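Local coordinates for protein glycerol dehydratase (Clostridium butyricum, PDB 1R9D) that probably dehydrates glycerol to 3-hydroxypropionaldehyde without vitamin B12, as a glycyl radical enzyme related to pyruvate formate lyase, at residues 105-110 with 328-333; 739-744 with 778-783; 759-764 with 769-774. All coordinates share one frame; numbering follows the deposited sequence.

Interaction 1 of 3, residues 105-110 with 328-333; sequences TGDAFQ and ISTKHF
D107 carries CG beside its own backbone N (chi1 -69°), and T330 sets CG2 anti to its backbone N, next to the carbonyl carbon (chi1 -61° for OG1); together these rotations lay the aspartate stem against the threonine methyl. The two side chains run past one another in opposite directions. T330 CG2 rests 3.6 Å from D107 CB and 3.7 Å from D107 CG, an aliphatic contact made at the base of the carboxylate. The carboxylate itself turns to other partners: OD1 is hydrogen-bonded to the backbone N of G335 and OD2 to that of Y336, so successive amides just beyond F333 hold the carboxylate, and their N-H groups would favour its ionised form. D107 OD2 and F333 O, both acceptors, come no closer than 4.1 Å. T330 OG1 is likewise engaged, by D326 O, which leaves the methyl branch to meet the loop.

In the short, weakly bonded helix 329-332, S329 O accepts from H332 N at 2.9 Å and from F333 N at 3.1 Å. F333 sends its ring away from D107, to an edge-to-face contact with H281. The side chain of F333 lies about 4 Å from a bound glycerol, and the contact thus joins the loop after helix 92-97 to the wall of the glycerol site.

Interaction 2 of 3, residues 739-744 with 778-783; sequences IDKKIL and DIIART
I780 is the hub of this helix-to-helix contact, meeting L744 with one branch and K741 with the other. With CG1 placed beside its backbone N (chi1 -68°), I780 directs its long branch along L744, where I780 CG1 lies 3.9 Å from L744 CB and 4.0 Å from L744 CD1. I780 CD1 continues past the same leucine stem, 4.1 Å from L744 CB, and the two side chains slide by each other in opposite senses. L744, the buried member of the trio, points from the first turn of helix 741-749 toward helix 773-781.

K741 meets the short branch of I780. Its CG stands anti to the backbone N (chi1 179°) and the chain beyond is fully extended, so the methylenes reach out and cross the isoleucine at about a right angle, with K741 CE 3.8 Å from I780 CG2. D740, just before helix 741-749, is its N-cap: D740 OD1 accepts from K742 N at 2.9 Å, on its anti side and 25° out of the carboxylate plane. Further along that helix, L745 and Q748 also touch I780, while D778 on the partner helix is salt-bridged to R673.

All that passes between the two segments is contact of carbon with carbon. Such an interface depends on shape and on the removal of hydrocarbon from water, and the lysine contributes to it through its methylenes; K741 is exposed, consistent with its ammonium end remaining near solvent.

Interaction 3 of 3, residues 759-764 with 769-774; sequences VRVAGY and ISLDKS
V759 and V761 both point toward segment 769-774, where L771 meets them, although the backbones stay well apart. The nearest CA pairs are V759 with I769, at 9.6 Å, and V761 with L771, at 9.5 Å. Strand 758-760, antiparallel to strand 765-767, runs into a tight turn through A762 and G763 that is closed by V761 N bonding to Y764 O at 2.9 Å. With phi 88° and psi near zero, G763 adopts a backbone conformation suited to glycine. The other segment leaves a 3-10 turn at I769-S770 and passes L771 to enter helix 773-781, with D772 as N-cap.

A single methyl of L771 bridges the gap. L771 CD1 is 4.1 Å from V759 CG1 and equally 4.1 Å from V761 CG2. V759 holds CG1 between its backbone N and carbonyl carbon (chi1 65°), and its side chain passes that of L771 at a slant; V761 and L771 instead reach toward each other, tip to tip. I779 of helix 773-781 touches all three. On the turn, the R760 guanidinium lies with one face over the peptide joining G763 to Y764, and V761 CB sits 3.6 Å above the Y764 ring, toward its rim.

D772 OD1 accepts S774 N at 2.9 Å (159°) and the hydroxyl S774 OG at 2.6 Å, the two donors arriving from opposite faces of the carboxylate plane and fixing its rotation. G763 is the predicted site of the glycine radical, which is absent here. The apolar contact anchors V759 and V761, which lead into the turn that carries G763, and the setting is buried, consistent with shielding a radical from solvent.

Along the chain interaction 1 comes first, and interaction 3 is nested within the loop that interaction 2 closes. The centre of interaction 3 lies about 11 Å from each of the other two, whose centres are about 21 Å apart and which do not touch, their nearest atoms being about 10 Å apart. Interaction 3 therefore stands in the middle: D107 N probably bonds to S770 O toward interaction 1, while R782 NH2 probably bonds to V761 O toward interaction 2. Interactions 2 and 3 also share helix 773-781. The arrangement ties the strand and turn carrying the predicted radical glycine to the C-terminal segment, and segment 769-774 to the loop of interaction 1, beside the bound glycerol.

Interaction 1 of 3, residues 105-110 with 328-333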
ATOM      1  N   THR A 105     -26.106  -7.273  31.421  1.00 39.75           N
ATOM      2  CA  THR A 105     -26.023  -7.632  32.833  1.00 40.78           C
ATOM      3  C   THR A 105     -24.664  -7.117  33.281  1.00 40.03           C
ATOM      4  O   THR A 105     -24.564  -6.147  34.034  1.00 41.25           O
ATOM      5  CB  THR A 105     -26.035  -9.154  33.052  1.00 41.55           C
ATOM      6  OG1 THR A 105     -26.552  -9.811  31.890  1.00 43.50           O
ATOM      7  CG2 THR A 105     -26.905  -9.500  34.245  1.00 44.33           C
ATOM      8  N   GLY A 106     -23.617  -7.778  32.798  1.00 37.85           N
ATOM      9  CA  GLY A 106     -22.264  -7.373  33.128  1.00 35.43           C
ATOM     10  C   GLY A 106     -21.706  -6.537  31.992  1.00 33.69           C
ATOM     11  O   GLY A 106     -22.256  -6.543  30.894  1.00 33.47           O
ATOM     12  N   ASP A 107     -20.614  -5.826  32.250  1.00 32.99           N
ATOM     13  CA  ASP A 107     -19.983  -4.979  31.241  1.00 31.64           C
ATOM     14  C   ASP A 107     -20.976  -4.046  30.560  1.00 31.30           C
ATOM     15  O   ASP A 107     -20.931  -3.856  29.347  1.00 30.98           O
ATOM     16  CB  ASP A 107     -19.279  -5.831  30.179  1.00 30.54           C
ATOM     17  CG  ASP A 107     -18.062  -6.557  30.729  1.00 32.19           C
ATOM     18  OD1 ASP A 107     -18.230  -7.631  31.343  1.00 31.65           O
ATOM     19  OD2 ASP A 107     -16.936  -6.043  30.558  1.00 32.32           O
ATOM     20  N   ALA A 108     -21.875  -3.466  31.346  1.00 30.98           N
ATOM     21  CA  ALA A 108     -22.860  -2.553  30.790  1.00 30.94           C
ATOM     22  C   ALA A 108     -22.227  -1.186  30.559  1.00 30.11           C
ATOM     23  O   ALA A 108     -21.345  -0.761  31.310  1.00 29.62           O
ATOM     24  CB  ALA A 108     -24.055  -2.428  31.738  1.00 30.75           C
ATOM     25  N   PHE A 109     -22.667  -0.510  29.505  1.00 29.49           N
ATOM     26  CA  PHE A 109     -22.177   0.827  29.192  1.00 29.45           C
ATOM     27  C   PHE A 109     -23.365   1.748  28.948  1.00 29.65           C
ATOM     28  O   PHE A 109     -24.380   1.333  28.386  1.00 29.06           O
ATOM     29  CB  PHE A 109     -21.298   0.835  27.935  1.00 29.23           C
ATOM     30  CG  PHE A 109     -19.884   0.387  28.171  1.00 28.85           C
ATOM     31  CD1 PHE A 109     -19.548  -0.963  28.140  1.00 28.97           C
ATOM     32  CD2 PHE A 109     -18.883   1.320  28.407  1.00 28.41           C
ATOM     33  CE1 PHE A 109     -18.234  -1.372  28.338  1.00 27.34           C
ATOM     34  CE2 PHE A 109     -17.566   0.922  28.607  1.00 28.97           C
ATOM     35  CZ  PHE A 109     -17.240  -0.427  28.572  1.00 26.58           C
ATOM     36  N   GLN A 110     -23.229   2.995  29.378  1.00 30.28           N
ATOM     37  CA  GLN A 110     -24.273   3.991  29.174  1.00 32.49           C
ATOM     38  C   GLN A 110     -23.860   4.802  27.948  1.00 32.91           C
ATOM     39  O   GLN A 110     -22.683   4.846  27.600  1.00 32.40           O
ATOM     40  CB  GLN A 110     -24.368   4.926  30.385  1.00 33.43           C
ATOM     41  CG  GLN A 110     -24.516   4.222  31.727  1.00 36.45           C
ATOM     42  CD  GLN A 110     -25.678   3.253  31.749  1.00 38.15           C
ATOM     43  OE1 GLN A 110     -26.814   3.626  31.456  1.00 40.07           O
ATOM     44  NE2 GLN A 110     -25.400   1.997  32.094  1.00 38.80           N
ATOM     45  N   ILE A 328     -20.470 -10.059  21.567  1.00 29.18           N
ATOM     46  CA  ILE A 328     -19.845 -11.377  21.516  1.00 28.69           C
ATOM     47  C   ILE A 328     -18.423 -11.300  22.076  1.00 28.13           C
ATOM     48  O   ILE A 328     -18.037 -12.092  22.939  1.00 27.57           O
ATOM     49  CB  ILE A 328     -19.809 -11.924  20.071  1.00 30.14           C
ATOM     50  CG1 ILE A 328     -21.237 -12.089  19.544  1.00 30.82           C
ATOM     51  CG2 ILE A 328     -19.084 -13.261  20.030  1.00 29.60           C
ATOM     52  CD1 ILE A 328     -22.115 -12.985  20.410  1.00 33.70           C
ATOM     53  N   SER A 329     -17.646 -10.338  21.595  1.00 26.86           N
ATOM     54  CA  SER A 329     -16.276 -10.170  22.065  1.00 26.43           C
ATOM     55  C   SER A 329     -16.246  -9.904  23.566  1.00 25.86           C
ATOM     56  O   SER A 329     -15.285 -10.251  24.255  1.00 25.38           O
ATOM     57  CB  SER A 329     -15.605  -9.015  21.317  1.00 25.82           C
ATOM     58  OG  SER A 329     -15.596  -9.271  19.927  1.00 25.49           O
ATOM     59  N   THR A 330     -17.306  -9.285  24.077  1.00 25.71           N
ATOM     60  CA  THR A 330     -17.369  -8.991  25.496  1.00 24.71           C
ATOM     61  C   THR A 330     -17.379 -10.286  26.308  1.00 24.51           C
ATOM     62  O   THR A 330     -16.981 -10.296  27.472  1.00 24.32           O
ATOM     63  CB  THR A 330     -18.614  -8.148  25.829  1.00 25.26           C
ATOM     64  OG1 THR A 330     -18.537  -6.910  25.110  1.00 26.77           O
ATOM     65  CG2 THR A 330     -18.677  -7.855  27.318  1.00 26.06           C
ATOM     66  N   LYS A 331     -17.830 -11.372  25.685  1.00 24.31           N
ATOM     67  CA  LYS A 331     -17.857 -12.675  26.348  1.00 25.54           C
ATOM     68  C   LYS A 331     -16.431 -13.223  26.456  1.00 25.78           C
ATOM     69  O   LYS A 331     -16.127 -14.002  27.362  1.00 26.53           O
ATOM     70  CB  LYS A 331     -18.720 -13.663  25.562  1.00 26.77           C
ATOM     71  CG  LYS A 331     -20.183 -13.269  25.428  1.00 28.70           C
ATOM     72  CD  LYS A 331     -20.900 -14.223  24.479  1.00 30.25           C
ATOM     73  CE  LYS A 331     -22.338 -13.799  24.211  1.00 32.32           C
ATOM     74  NZ  LYS A 331     -23.188 -13.843  25.428  1.00 34.07           N
ATOM     75  N   HIS A 332     -15.568 -12.808  25.529  1.00 25.36           N
ATOM     76  CA  HIS A 332     -14.167 -13.239  25.513  1.00 25.28           C
ATOM     77  C   HIS A 332     -13.340 -12.454  26.522  1.00 25.41           C
ATOM     78  O   HIS A 332     -12.341 -12.956  27.041  1.00 25.82           O
ATOM     79  CB  HIS A 332     -13.518 -12.999  24.141  1.00 24.62           C
ATOM     80  CG  HIS A 332     -14.293 -13.535  22.981  1.00 24.90           C
ATOM     81  ND1 HIS A 332     -13.890 -13.337  21.676  1.00 25.91           N
ATOM     82  CD2 HIS A 332     -15.446 -14.240  22.916  1.00 25.68           C
ATOM     83  CE1 HIS A 332     -14.763 -13.897  20.858  1.00 25.26           C
ATOM     84  NE2 HIS A 332     -15.717 -14.450  21.586  1.00 25.70           N
ATOM     85  N   PHE A 333     -13.745 -11.212  26.781  1.00 25.29           N
ATOM     86  CA  PHE A 333     -13.021 -10.336  27.695  1.00 24.99           C
ATOM     87  C   PHE A 333     -13.975  -9.696  28.709  1.00 25.76           C
ATOM     88  O   PHE A 333     -14.241  -8.496  28.644  1.00 25.44           O
ATOM     89  CB  PHE A 333     -12.312  -9.226  26.906  1.00 24.61           C
ATOM     90  CG  PHE A 333     -11.569  -9.711  25.678  1.00 24.98           C
ATOM     91  CD1 PHE A 333     -12.127  -9.580  24.411  1.00 25.83           C
ATOM     92  CD2 PHE A 333     -10.306 -10.289  25.794  1.00 24.77           C
ATOM     93  CE1 PHE A 333     -11.440 -10.011  23.274  1.00 25.44           C
ATOM     94  CE2 PHE A 333      -9.608 -10.727  24.662  1.00 23.64           C
ATOM     95  CZ  PHE A 333     -10.174 -10.588  23.402  1.00 25.30           C
TER

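Interaction 2 of 3, residues 739-744 with 778-783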
ATOM      1  N   ILE A 739     -10.294 -16.748  48.532  1.00 34.52           N
ATOM      2  CA  ILE A 739     -11.505 -16.096  48.998  1.00 37.12           C
ATOM      3  C   ILE A 739     -12.529 -17.074  49.558  1.00 38.02           C
ATOM      4  O   ILE A 739     -12.532 -18.263  49.227  1.00 38.10           O
ATOM      5  CB  ILE A 739     -12.159 -15.294  47.850  1.00 38.96           C
ATOM      6  CG1 ILE A 739     -13.268 -14.396  48.401  1.00 39.86           C
ATOM      7  CG2 ILE A 739     -12.708 -16.252  46.797  1.00 38.92           C
ATOM      8  CD1 ILE A 739     -13.878 -13.484  47.364  1.00 41.53           C
ATOM      9  N   ASP A 740     -13.395 -16.547  50.417  1.00 39.19           N
ATOM     10  CA  ASP A 740     -14.454 -17.322  51.045  1.00 40.30           C
ATOM     11  C   ASP A 740     -15.587 -17.470  50.034  1.00 39.93           C
ATOM     12  O   ASP A 740     -16.134 -16.471  49.559  1.00 40.15           O
ATOM     13  CB  ASP A 740     -14.966 -16.579  52.278  1.00 42.32           C
ATOM     14  CG  ASP A 740     -15.825 -17.445  53.168  1.00 44.63           C
ATOM     15  OD1 ASP A 740     -16.672 -18.197  52.636  1.00 44.70           O
ATOM     16  OD2 ASP A 740     -15.653 -17.360  54.405  1.00 47.06           O
ATOM     17  N   LYS A 741     -15.938 -18.711  49.707  1.00 38.71           N
ATOM     18  CA  LYS A 741     -17.003 -18.973  48.744  1.00 39.03           C
ATOM     19  C   LYS A 741     -18.322 -18.293  49.112  1.00 38.61           C
ATOM     20  O   LYS A 741     -19.100 -17.911  48.236  1.00 37.10           O
ATOM     21  CB  LYS A 741     -17.232 -20.479  48.610  1.00 40.49           C
ATOM     22  CG  LYS A 741     -18.337 -20.849  47.635  1.00 42.70           C
ATOM     23  CD  LYS A 741     -18.520 -22.356  47.553  1.00 44.67           C
ATOM     24  CE  LYS A 741     -19.570 -22.729  46.523  1.00 45.28           C
ATOM     25  NZ  LYS A 741     -19.673 -24.204  46.362  1.00 47.43           N
ATOM     26  N   LYS A 742     -18.575 -18.152  50.409  1.00 38.24           N
ATOM     27  CA  LYS A 742     -19.806 -17.518  50.872  1.00 38.50           C
ATOM     28  C   LYS A 742     -19.880 -16.063  50.423  1.00 37.57           C
ATOM     29  O   LYS A 742     -20.964 -15.541  50.148  1.00 37.31           O
ATOM     30  CB  LYS A 742     -19.897 -17.605  52.396  1.00 40.01           C
ATOM     31  CG  LYS A 742     -20.080 -19.026  52.896  1.00 42.98           C
ATOM     32  CD  LYS A 742     -19.832 -19.149  54.386  1.00 45.78           C
ATOM     33  CE  LYS A 742     -19.811 -20.615  54.796  1.00 47.65           C
ATOM     34  NZ  LYS A 742     -19.280 -20.807  56.174  1.00 49.59           N
ATOM     35  N   ILE A 743     -18.724 -15.411  50.344  1.00 36.71           N
ATOM     36  CA  ILE A 743     -18.671 -14.017  49.927  1.00 35.87           C
ATOM     37  C   ILE A 743     -19.048 -13.856  48.457  1.00 35.18           C
ATOM     38  O   ILE A 743     -19.727 -12.901  48.087  1.00 34.69           O
ATOM     39  CB  ILE A 743     -17.269 -13.420  50.172  1.00 36.56           C
ATOM     40  CG1 ILE A 743     -16.990 -13.378  51.677  1.00 36.87           C
ATOM     41  CG2 ILE A 743     -17.178 -12.019  49.572  1.00 36.73           C
ATOM     42  CD1 ILE A 743     -15.619 -12.850  52.044  1.00 38.57           C
ATOM     43  N   LEU A 744     -18.619 -14.792  47.618  1.00 34.40           N
ATOM     44  CA  LEU A 744     -18.945 -14.719  46.202  1.00 33.85           C
ATOM     45  C   LEU A 744     -20.443 -14.940  45.992  1.00 33.57           C
ATOM     46  O   LEU A 744     -21.070 -14.290  45.150  1.00 32.96           O
ATOM     47  CB  LEU A 744     -18.141 -15.760  45.420  1.00 34.15           C
ATOM     48  CG  LEU A 744     -16.620 -15.626  45.542  1.00 34.73           C
ATOM     49  CD1 LEU A 744     -15.944 -16.741  44.755  1.00 35.51           C
ATOM     50  CD2 LEU A 744     -16.179 -14.269  45.023  1.00 34.21           C
ATOM     51  N   ASP A 778     -18.592 -19.856  36.814  1.00 27.34           N
ATOM     52  CA  ASP A 778     -17.459 -20.692  36.437  1.00 27.54           C
ATOM     53  C   ASP A 778     -16.375 -20.567  37.506  1.00 26.95           C
ATOM     54  O   ASP A 778     -15.760 -21.559  37.897  1.00 26.92           O
ATOM     55  CB  ASP A 778     -16.900 -20.269  35.072  1.00 28.51           C
ATOM     56  CG  ASP A 778     -15.822 -21.220  34.561  1.00 30.93           C
ATOM     57  OD1 ASP A 778     -14.732 -20.742  34.176  1.00 30.78           O
ATOM     58  OD2 ASP A 778     -16.071 -22.445  34.538  1.00 30.09           O
ATOM     59  N   ILE A 779     -16.152 -19.346  37.990  1.00 25.97           N
ATOM     60  CA  ILE A 779     -15.139 -19.112  39.017  1.00 25.78           C
ATOM     61  C   ILE A 779     -15.526 -19.765  40.344  1.00 26.54           C
ATOM     62  O   ILE A 779     -14.692 -20.366  41.019  1.00 26.31           O
ATOM     63  CB  ILE A 779     -14.907 -17.599  39.237  1.00 25.05           C
ATOM     64  CG1 ILE A 779     -14.280 -16.993  37.976  1.00 25.59           C
ATOM     65  CG2 ILE A 779     -14.019 -17.370  40.453  1.00 25.82           C
ATOM     66  CD1 ILE A 779     -14.153 -15.472  38.009  1.00 25.14           C
ATOM     67  N   ILE A 780     -16.793 -19.648  40.713  1.00 25.84           N
ATOM     68  CA  ILE A 780     -17.268 -20.245  41.957  1.00 26.63           C
ATOM     69  C   ILE A 780     -17.155 -21.775  41.903  1.00 26.31           C
ATOM     70  O   ILE A 780     -16.882 -22.421  42.919  1.00 27.09           O
ATOM     71  CB  ILE A 780     -18.745 -19.841  42.225  1.00 26.10           C
ATOM     72  CG1 ILE A 780     -18.816 -18.342  42.533  1.00 26.95           C
ATOM     73  CG2 ILE A 780     -19.319 -20.646  43.381  1.00 27.68           C
ATOM     74  CD1 ILE A 780     -20.231 -17.777  42.549  1.00 27.68           C
ATOM     75  N   ALA A 781     -17.346 -22.343  40.715  1.00 26.59           N
ATOM     76  CA  ALA A 781     -17.302 -23.794  40.534  1.00 26.72           C
ATOM     77  C   ALA A 781     -15.903 -24.405  40.506  1.00 27.32           C
ATOM     78  O   ALA A 781     -15.756 -25.629  40.551  1.00 27.06           O
ATOM     79  CB  ALA A 781     -18.060 -24.181  39.269  1.00 27.55           C
ATOM     80  N   ARG A 782     -14.878 -23.566  40.438  1.00 26.81           N
ATOM     81  CA  ARG A 782     -13.512 -24.070  40.410  1.00 27.34           C
ATOM     82  C   ARG A 782     -13.178 -24.842  41.678  1.00 27.71           C
ATOM     83  O   ARG A 782     -13.720 -24.571  42.751  1.00 25.95           O
ATOM     84  CB  ARG A 782     -12.528 -22.915  40.247  1.00 26.32           C
ATOM     85  CG  ARG A 782     -12.591 -22.272  38.882  1.00 26.16           C
ATOM     86  CD  ARG A 782     -11.714 -21.037  38.820  1.00 27.37           C
ATOM     87  NE  ARG A 782     -11.841 -20.368  37.530  1.00 28.03           N
ATOM     88  CZ  ARG A 782     -11.261 -19.212  37.229  1.00 29.42           C
ATOM     89  NH1 ARG A 782     -10.510 -18.593  38.130  1.00 27.78           N
ATOM     90  NH2 ARG A 782     -11.434 -18.678  36.026  1.00 29.08           N
ATOM     91  N   THR A 783     -12.275 -25.808  41.544  1.00 28.43           N
ATOM     92  CA  THR A 783     -11.853 -26.612  42.682  1.00 29.07           C
ATOM     93  C   THR A 783     -11.249 -25.724  43.764  1.00 29.41           C
ATOM     94  O   THR A 783     -10.474 -24.815  43.470  1.00 28.77           O
ATOM     95  CB  THR A 783     -10.781 -27.637  42.275  1.00 28.92           C
ATOM     96  OG1 THR A 783     -11.274 -28.456  41.210  1.00 30.57           O
ATOM     97  CG2 THR A 783     -10.409 -28.510  43.468  1.00 30.38           C
TER

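Interaction 3 of 3, residues 759-764 with 769-774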
ATOM      1  N   VAL A 759     -11.862 -10.267  42.220  1.00 29.40           N
ATOM      2  CA  VAL A 759     -11.618 -11.695  42.047  1.00 30.02           C
ATOM      3  C   VAL A 759     -10.736 -11.955  40.826  1.00 29.03           C
ATOM      4  O   VAL A 759     -10.734 -11.183  39.868  1.00 28.39           O
ATOM      5  CB  VAL A 759     -12.939 -12.475  41.861  1.00 30.47           C
ATOM      6  CG1 VAL A 759     -13.617 -12.052  40.571  1.00 32.49           C
ATOM      7  CG2 VAL A 759     -12.668 -13.966  41.846  1.00 32.35           C
ATOM      8  N   ARG A 760      -9.990 -13.051  40.869  1.00 28.70           N
ATOM      9  CA  ARG A 760      -9.120 -13.418  39.760  1.00 28.05           C
ATOM     10  C   ARG A 760      -9.916 -14.231  38.746  1.00 27.44           C
ATOM     11  O   ARG A 760     -10.572 -15.211  39.110  1.00 27.89           O
ATOM     12  CB  ARG A 760      -7.955 -14.269  40.267  1.00 29.17           C
ATOM     13  CG  ARG A 760      -6.836 -14.434  39.270  1.00 30.63           C
ATOM     14  CD  ARG A 760      -6.201 -13.084  39.002  1.00 32.07           C
ATOM     15  NE  ARG A 760      -5.007 -13.194  38.183  1.00 33.86           N
ATOM     16  CZ  ARG A 760      -4.230 -12.168  37.861  1.00 32.73           C
ATOM     17  NH1 ARG A 760      -4.524 -10.946  38.288  1.00 32.77           N
ATOM     18  NH2 ARG A 760      -3.152 -12.367  37.120  1.00 31.95           N
ATOM     19  N   VAL A 761      -9.872 -13.824  37.482  1.00 25.49           N
ATOM     20  CA  VAL A 761     -10.564 -14.553  36.431  1.00 24.58           C
ATOM     21  C   VAL A 761      -9.523 -15.485  35.795  1.00 26.25           C
ATOM     22  O   VAL A 761      -9.460 -16.666  36.134  1.00 27.85           O
ATOM     23  CB  VAL A 761     -11.159 -13.591  35.371  1.00 24.26           C
ATOM     24  CG1 VAL A 761     -11.921 -14.381  34.320  1.00 23.89           C
ATOM     25  CG2 VAL A 761     -12.101 -12.594  36.044  1.00 23.48           C
ATOM     26  N   ALA A 762      -8.695 -14.953  34.898  1.00 25.19           N
ATOM     27  CA  ALA A 762      -7.648 -15.753  34.255  1.00 25.02           C
ATOM     28  C   ALA A 762      -6.582 -14.840  33.661  1.00 24.61           C
ATOM     29  O   ALA A 762      -6.721 -14.369  32.535  1.00 26.04           O
ATOM     30  CB  ALA A 762      -8.254 -16.640  33.164  1.00 24.98           C
ATOM     31  N   GLY A 763      -5.516 -14.592  34.419  1.00 24.83           N
ATOM     32  CA  GLY A 763      -4.459 -13.721  33.939  1.00 24.64           C
ATOM     33  C   GLY A 763      -4.761 -12.272  34.276  1.00 25.41           C
ATOM     34  O   GLY A 763      -3.973 -11.368  33.979  1.00 25.70           O
ATOM     35  N   TYR A 764      -5.911 -12.053  34.905  1.00 24.66           N
ATOM     36  CA  TYR A 764      -6.327 -10.712  35.298  1.00 25.14           C
ATOM     37  C   TYR A 764      -7.379 -10.813  36.383  1.00 25.52           C
ATOM     38  O   TYR A 764      -8.053 -11.836  36.513  1.00 24.85           O
ATOM     39  CB  TYR A 764      -6.913  -9.947  34.103  1.00 23.88           C
ATOM     40  CG  TYR A 764      -8.277 -10.421  33.617  1.00 24.29           C
ATOM     41  CD1 TYR A 764      -9.433  -9.663  33.854  1.00 24.22           C
ATOM     42  CD2 TYR A 764      -8.407 -11.592  32.875  1.00 23.59           C
ATOM     43  CE1 TYR A 764     -10.676 -10.065  33.348  1.00 24.10           C
ATOM     44  CE2 TYR A 764      -9.642 -12.002  32.371  1.00 23.54           C
ATOM     45  CZ  TYR A 764     -10.771 -11.232  32.607  1.00 24.73           C
ATOM     46  OH  TYR A 764     -11.978 -11.620  32.067  1.00 24.17           O
ATOM     47  N   ILE A 769     -18.782  -8.041  40.654  1.00 28.76           N
ATOM     48  CA  ILE A 769     -20.126  -7.673  40.214  1.00 28.96           C
ATOM     49  C   ILE A 769     -20.223  -7.128  38.790  1.00 29.79           C
ATOM     50  O   ILE A 769     -21.326  -6.892  38.295  1.00 29.82           O
ATOM     51  CB  ILE A 769     -20.794  -6.651  41.184  1.00 29.52           C
ATOM     52  CG1 ILE A 769     -20.033  -5.326  41.174  1.00 28.69           C
ATOM     53  CG2 ILE A 769     -20.841  -7.231  42.591  1.00 30.41           C
ATOM     54  CD1 ILE A 769     -20.728  -4.218  41.958  1.00 31.42           C
ATOM     55  N   SER A 770     -19.087  -6.928  38.126  1.00 30.01           N
ATOM     56  CA  SER A 770     -19.106  -6.421  36.754  1.00 30.49           C
ATOM     57  C   SER A 770     -19.125  -7.581  35.763  1.00 30.60           C
ATOM     58  O   SER A 770     -19.349  -7.387  34.568  1.00 30.21           O
ATOM     59  CB  SER A 770     -17.882  -5.535  36.478  1.00 31.32           C
ATOM     60  OG  SER A 770     -16.691  -6.304  36.359  1.00 31.70           O
ATOM     61  N   LEU A 771     -18.900  -8.787  36.274  1.00 29.05           N
ATOM     62  CA  LEU A 771     -18.869  -9.993  35.448  1.00 29.39           C
ATOM     63  C   LEU A 771     -20.237 -10.608  35.194  1.00 29.49           C
ATOM     64  O   LEU A 771     -21.105 -10.591  36.065  1.00 29.82           O
ATOM     65  CB  LEU A 771     -17.992 -11.052  36.121  1.00 28.40           C
ATOM     66  CG  LEU A 771     -16.515 -10.745  36.332  1.00 28.68           C
ATOM     67  CD1 LEU A 771     -15.900 -11.821  37.224  1.00 27.57           C
ATOM     68  CD2 LEU A 771     -15.812 -10.698  34.984  1.00 28.86           C
ATOM     69  N   ASP A 772     -20.419 -11.165  34.003  1.00 29.80           N
ATOM     70  CA  ASP A 772     -21.668 -11.830  33.652  1.00 30.67           C
ATOM     71  C   ASP A 772     -21.795 -13.034  34.590  1.00 30.95           C
ATOM     72  O   ASP A 772     -20.788 -13.615  34.997  1.00 29.90           O
ATOM     73  CB  ASP A 772     -21.622 -12.289  32.193  1.00 31.15           C
ATOM     74  CG  ASP A 772     -22.906 -12.956  31.747  1.00 33.26           C
ATOM     75  OD1 ASP A 772     -23.016 -14.197  31.883  1.00 33.47           O
ATOM     76  OD2 ASP A 772     -23.811 -12.236  31.263  1.00 31.87           O
ATOM     77  N   LYS A 773     -23.023 -13.401  34.942  1.00 30.59           N
ATOM     78  CA  LYS A 773     -23.232 -14.524  35.857  1.00 31.53           C
ATOM     79  C   LYS A 773     -22.572 -15.826  35.398  1.00 30.85           C
ATOM     80  O   LYS A 773     -22.125 -16.625  36.223  1.00 30.81           O
ATOM     81  CB  LYS A 773     -24.727 -14.767  36.070  1.00 33.64           C
ATOM     82  CG  LYS A 773     -25.017 -15.826  37.123  1.00 37.23           C
ATOM     83  CD  LYS A 773     -26.504 -16.136  37.227  1.00 39.79           C
ATOM     84  CE  LYS A 773     -26.757 -17.255  38.233  1.00 41.66           C
ATOM     85  NZ  LYS A 773     -28.209 -17.584  38.340  1.00 44.52           N
ATOM     86  N   SER A 774     -22.516 -16.039  34.089  1.00 29.81           N
ATOM     87  CA  SER A 774     -21.915 -17.256  33.549  1.00 29.16           C
ATOM     88  C   SER A 774     -20.445 -17.372  33.943  1.00 29.12           C
ATOM     89  O   SER A 774     -19.948 -18.468  34.203  1.00 28.19           O
ATOM     90  CB  SER A 774     -22.048 -17.282  32.024  1.00 30.02           C
ATOM     91  OG  SER A 774     -21.351 -16.198  31.428  1.00 29.20           O
TER